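Local structure of putative glutaryl-CoA dehydrogenase (Thermus thermophilus, 2EBA) at residues T242-W250 with L298-K308. The protein belongs to the acyl-CoA dehydrogenase family of flavoproteins and binds flavin-adenine dinucleotide in a four-chain assembly. Sequence-based numbering, arbitrary orientation.
Sequences TQARFGIAW and LLLAWRLARLK
Helix segments 242-250 and 298-308 run roughly antiparallel, at 144° between their directions, and their axes approach to 9.4 Å. They come closest at Trp250 and Ala301, with CA atoms 5.8 Å apart. Both lie in the C-terminal helical domain of the acyl-CoA dehydrogenase fold, on the long helices 235-269 and 281-309. The indole of Trp250 lies flat over the methyl of Ala301, a CH-pi contact with Ala301 CB 3.5 Å from the centroid of the five-membered ring of Trp250. Trp250 CZ2 lies 3.9 Å from Ala305 CB, which meets the edge of the indole. Phe246 is a knob in the hole formed by Ala301, Leu304, Ala305 and Lys308. With CG anti to the backbone N (chi1 167°), its ring reaches across to segment 298-308. The ring edge faces Ala305, with Phe246 CZ 3.7 Å from Ala305 CB. One ring face takes Trp250 CD1. Lys308 CD lies over the opposite face of the Phe246 ring, 4.0 Å from its centroid, in a CH-pi contact. Ser72 and Tyr75 of helix 72-85 also touch Phe246. On the far side of helix 281-309, Trp302 meets Trp302 of a second subunit. The extended Lys308 chain crosses Gln243 at about a right angle, and Lys308 NZ donates a 3.2 Å hydrogen bond to Gln243 OE1 from above the carbonyl plane.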
loop_
_atom_site.group_PDB
_atom_site.type_symbol
_atom_site.label_atom_id
_atom_site.label_comp_id
_atom_site.label_asym_id
_atom_site.label_seq_id
_atom_site.Cartn_x
_atom_site.Cartn_y
_atom_site.Cartn_z
ATOM N N THR A 242 -10.759 -1.676 -26.647
ATOM C CA THR A 242 -10.224 -2.990 -26.267
ATOM C C THR A 242 -8.984 -3.300 -27.067
ATOM O O THR A 242 -8.022 -3.789 -26.495
ATOM C CB THR A 242 -11.221 -4.124 -26.497
ATOM O OG1 THR A 242 -12.395 -3.895 -25.709
ATOM C CG2 THR A 242 -10.604 -5.466 -26.082
ATOM N N GLN A 243 -9.016 -3.021 -28.378
ATOM C CA GLN A 243 -7.867 -3.245 -29.260
ATOM C C GLN A 243 -6.705 -2.388 -28.769
ATOM O O GLN A 243 -5.592 -2.881 -28.570
ATOM C CB GLN A 243 -8.185 -2.832 -30.700
ATOM C CG GLN A 243 -9.276 -3.608 -31.354
ATOM C CD GLN A 243 -8.841 -4.988 -31.693
ATOM O OE1 GLN A 243 -7.760 -5.181 -32.242
ATOM N NE2 GLN A 243 -9.679 -5.970 -31.382
ATOM N N ALA A 244 -6.981 -1.096 -28.593
ATOM C CA ALA A 244 -5.977 -0.147 -28.132
ATOM C C ALA A 244 -5.424 -0.538 -26.764
ATOM O O ALA A 244 -4.216 -0.500 -26.526
ATOM C CB ALA A 244 -6.574 1.262 -28.081
ATOM N N ARG A 245 -6.306 -0.922 -25.859
ATOM C CA ARG A 245 -5.861 -1.308 -24.536
ATOM C C ARG A 245 -4.885 -2.472 -24.583
ATOM O O ARG A 245 -3.989 -2.567 -23.748
ATOM C CB ARG A 245 -7.069 -1.652 -23.666
ATOM C CG ARG A 245 -7.854 -0.427 -23.228
ATOM C CD ARG A 245 -9.182 -0.816 -22.641
ATOM N NE ARG A 245 -10.015 0.350 -22.364
ATOM C CZ ARG A 245 -11.341 0.303 -22.236
ATOM N NH1 ARG A 245 -11.987 -0.851 -22.369
ATOM N NH2 ARG A 245 -12.020 1.408 -21.963
ATOM N N PHE A 246 -5.051 -3.349 -25.569
ATOM C CA PHE A 246 -4.177 -4.512 -25.715
ATOM C C PHE A 246 -2.714 -4.108 -25.924
ATOM O O PHE A 246 -1.821 -4.619 -25.254
ATOM C CB PHE A 246 -4.630 -5.382 -26.897
ATOM C CG PHE A 246 -3.623 -6.425 -27.301
ATOM C CD1 PHE A 246 -3.494 -7.601 -26.572
ATOM C CD2 PHE A 246 -2.778 -6.211 -28.390
ATOM C CE1 PHE A 246 -2.537 -8.551 -26.920
ATOM C CE2 PHE A 246 -1.815 -7.147 -28.748
ATOM C CZ PHE A 246 -1.691 -8.322 -28.013
ATOM N N GLY A 247 -2.479 -3.215 -26.877
ATOM C CA GLY A 247 -1.127 -2.774 -27.145
ATOM C C GLY A 247 -0.564 -1.993 -25.984
ATOM O O GLY A 247 0.630 -2.040 -25.735
ATOM N N ILE A 248 -1.418 -1.268 -25.275
ATOM C CA ILE A 248 -0.972 -0.486 -24.138
ATOM C C ILE A 248 -0.498 -1.389 -22.998
ATOM O O ILE A 248 0.451 -1.063 -22.298
ATOM C CB ILE A 248 -2.093 0.433 -23.638
ATOM C CG1 ILE A 248 -2.356 1.521 -24.688
ATOM C CG2 ILE A 248 -1.721 1.019 -22.266
ATOM C CD1 ILE A 248 -3.549 2.361 -24.402
ATOM N N ALA A 249 -1.154 -2.528 -22.809
ATOM C CA ALA A 249 -0.738 -3.440 -21.753
ATOM C C ALA A 249 0.688 -3.883 -22.059
ATOM O O ALA A 249 1.483 -4.169 -21.157
ATOM C CB ALA A 249 -1.659 -4.629 -21.688
ATOM N N TRP A 250 1.015 -3.923 -23.342
ATOM C CA TRP A 250 2.346 -4.306 -23.757
ATOM C C TRP A 250 3.331 -3.171 -23.588
ATOM O O TRP A 250 4.359 -3.345 -22.950
ATOM C CB TRP A 250 2.358 -4.748 -25.204
ATOM C CG TRP A 250 1.951 -6.151 -25.391
ATOM C CD1 TRP A 250 0.697 -6.617 -25.604
ATOM C CD2 TRP A 250 2.819 -7.282 -25.453
ATOM N NE1 TRP A 250 0.723 -7.970 -25.812
ATOM C CE2 TRP A 250 2.017 -8.406 -25.726
ATOM C CE3 TRP A 250 4.203 -7.453 -25.307
ATOM C CZ2 TRP A 250 2.550 -9.692 -25.868
ATOM C CZ3 TRP A 250 4.734 -8.719 -25.444
ATOM C CH2 TRP A 250 3.907 -9.831 -25.725
ATOM N N LEU A 298 4.457 -9.074 -18.448
ATOM C CA LEU A 298 4.730 -9.741 -19.721
ATOM C C LEU A 298 3.875 -10.981 -19.908
ATOM O O LEU A 298 3.381 -11.244 -21.008
ATOM C CB LEU A 298 6.196 -10.146 -19.830
ATOM C CG LEU A 298 7.183 -9.110 -20.341
ATOM C CD1 LEU A 298 8.472 -9.826 -20.677
ATOM C CD2 LEU A 298 6.644 -8.421 -21.591
ATOM N N LEU A 299 3.707 -11.745 -18.837
ATOM C CA LEU A 299 2.898 -12.944 -18.905
ATOM C C LEU A 299 1.450 -12.616 -19.244
ATOM O O LEU A 299 0.844 -13.284 -20.073
ATOM C CB LEU A 299 2.984 -13.715 -17.587
ATOM C CG LEU A 299 4.153 -14.702 -17.443
ATOM C CD1 LEU A 299 4.177 -15.206 -16.033
ATOM C CD2 LEU A 299 4.001 -15.877 -18.403
ATOM N N LEU A 300 0.893 -11.592 -18.607
ATOM C CA LEU A 300 -0.488 -11.199 -18.891
ATOM C C LEU A 300 -0.602 -10.831 -20.370
ATOM O O LEU A 300 -1.501 -11.297 -21.069
ATOM C CB LEU A 300 -0.915 -9.982 -18.042
ATOM C CG LEU A 300 -1.151 -10.136 -16.538
ATOM C CD1 LEU A 300 -1.696 -8.834 -15.963
ATOM C CD2 LEU A 300 -2.134 -11.264 -16.281
ATOM N N ALA A 301 0.330 -9.988 -20.815
ATOM C CA ALA A 301 0.387 -9.483 -22.180
ATOM C C ALA A 301 0.533 -10.607 -23.185
ATOM O O ALA A 301 -0.146 -10.625 -24.211
ATOM C CB ALA A 301 1.545 -8.512 -22.316
ATOM N N TRP A 302 1.437 -11.527 -22.890
ATOM C CA TRP A 302 1.668 -12.671 -23.753
ATOM C C TRP A 302 0.409 -13.528 -23.843
ATOM O O TRP A 302 -0.021 -13.878 -24.928
ATOM C CB TRP A 302 2.820 -13.521 -23.212
ATOM C CG TRP A 302 2.856 -14.908 -23.796
ATOM C CD1 TRP A 302 3.357 -15.281 -25.013
ATOM C CD2 TRP A 302 2.239 -16.074 -23.243
ATOM N NE1 TRP A 302 3.078 -16.604 -25.255
ATOM C CE2 TRP A 302 2.391 -17.116 -24.187
ATOM C CE3 TRP A 302 1.567 -16.339 -22.043
ATOM C CZ2 TRP A 302 1.890 -18.404 -23.968
ATOM C CZ3 TRP A 302 1.068 -17.625 -21.825
ATOM C CH2 TRP A 302 1.232 -18.637 -22.784
ATOM N N ARG A 303 -0.178 -13.859 -22.697
ATOM C CA ARG A 303 -1.378 -14.695 -22.650
ATOM C C ARG A 303 -2.531 -14.109 -23.446
ATOM O O ARG A 303 -3.250 -14.817 -24.143
ATOM C CB ARG A 303 -1.823 -14.893 -21.193
ATOM C CG ARG A 303 -3.100 -15.709 -21.027
ATOM C CD ARG A 303 -2.963 -16.966 -21.813
ATOM N NE ARG A 303 -4.139 -17.813 -21.781
ATOM C CZ ARG A 303 -4.413 -18.688 -22.736
ATOM N NH1 ARG A 303 -3.592 -18.789 -23.771
ATOM N NH2 ARG A 303 -5.483 -19.465 -22.650
ATOM N N LEU A 304 -2.696 -12.803 -23.317
ATOM C CA LEU A 304 -3.745 -12.071 -23.987
ATOM C C LEU A 304 -3.505 -12.037 -25.489
ATOM O O LEU A 304 -4.447 -12.035 -26.263
ATOM C CB LEU A 304 -3.783 -10.645 -23.432
ATOM C CG LEU A 304 -5.126 -10.147 -22.897
ATOM C CD1 LEU A 304 -5.656 -11.099 -21.835
ATOM C CD2 LEU A 304 -4.961 -8.756 -22.343
ATOM N N ALA A 305 -2.237 -11.998 -25.894
ATOM C CA ALA A 305 -1.886 -11.961 -27.310
ATOM C C ALA A 305 -2.306 -13.253 -27.984
ATOM O O ALA A 305 -2.829 -13.232 -29.093
ATOM C CB ALA A 305 -0.381 -11.743 -27.493
ATOM N N ARG A 306 -2.081 -14.376 -27.316
ATOM C CA ARG A 306 -2.464 -15.659 -27.889
ATOM C C ARG A 306 -3.981 -15.784 -27.924
ATOM O O ARG A 306 -4.544 -16.151 -28.949
ATOM C CB ARG A 306 -1.840 -16.817 -27.100
ATOM C CG ARG A 306 -0.306 -16.809 -27.099
ATOM C CD ARG A 306 0.301 -16.766 -28.508
ATOM N NE ARG A 306 1.763 -16.856 -28.486
ATOM C CZ ARG A 306 2.571 -16.373 -29.431
ATOM N NH1 ARG A 306 2.069 -15.757 -30.492
ATOM N NH2 ARG A 306 3.885 -16.493 -29.312
ATOM N N LEU A 307 -4.642 -15.470 -26.816
ATOM C CA LEU A 307 -6.098 -15.537 -26.784
ATOM C C LEU A 307 -6.675 -14.673 -27.909
ATOM O O LEU A 307 -7.647 -15.044 -28.564
ATOM C CB LEU A 307 -6.632 -15.043 -25.433
ATOM C CG LEU A 307 -6.527 -15.962 -24.218
ATOM C CD1 LEU A 307 -6.914 -15.190 -22.960
ATOM C CD2 LEU A 307 -7.431 -17.165 -24.411
ATOM N N LYS A 308 -6.054 -13.521 -28.137
ATOM C CA LYS A 308 -6.526 -12.598 -29.148
ATOM C C LYS A 308 -6.520 -13.190 -30.555
ATOM O O LYS A 308 -7.507 -13.084 -31.280
ATOM C CB LYS A 308 -5.699 -11.322 -29.113
ATOM C CG LYS A 308 -6.318 -10.222 -29.926
ATOM C CD LYS A 308 -5.478 -8.966 -29.940
ATOM C CE LYS A 308 -6.092 -7.946 -30.882
ATOM N NZ LYS A 308 -5.232 -6.755 -31.068
#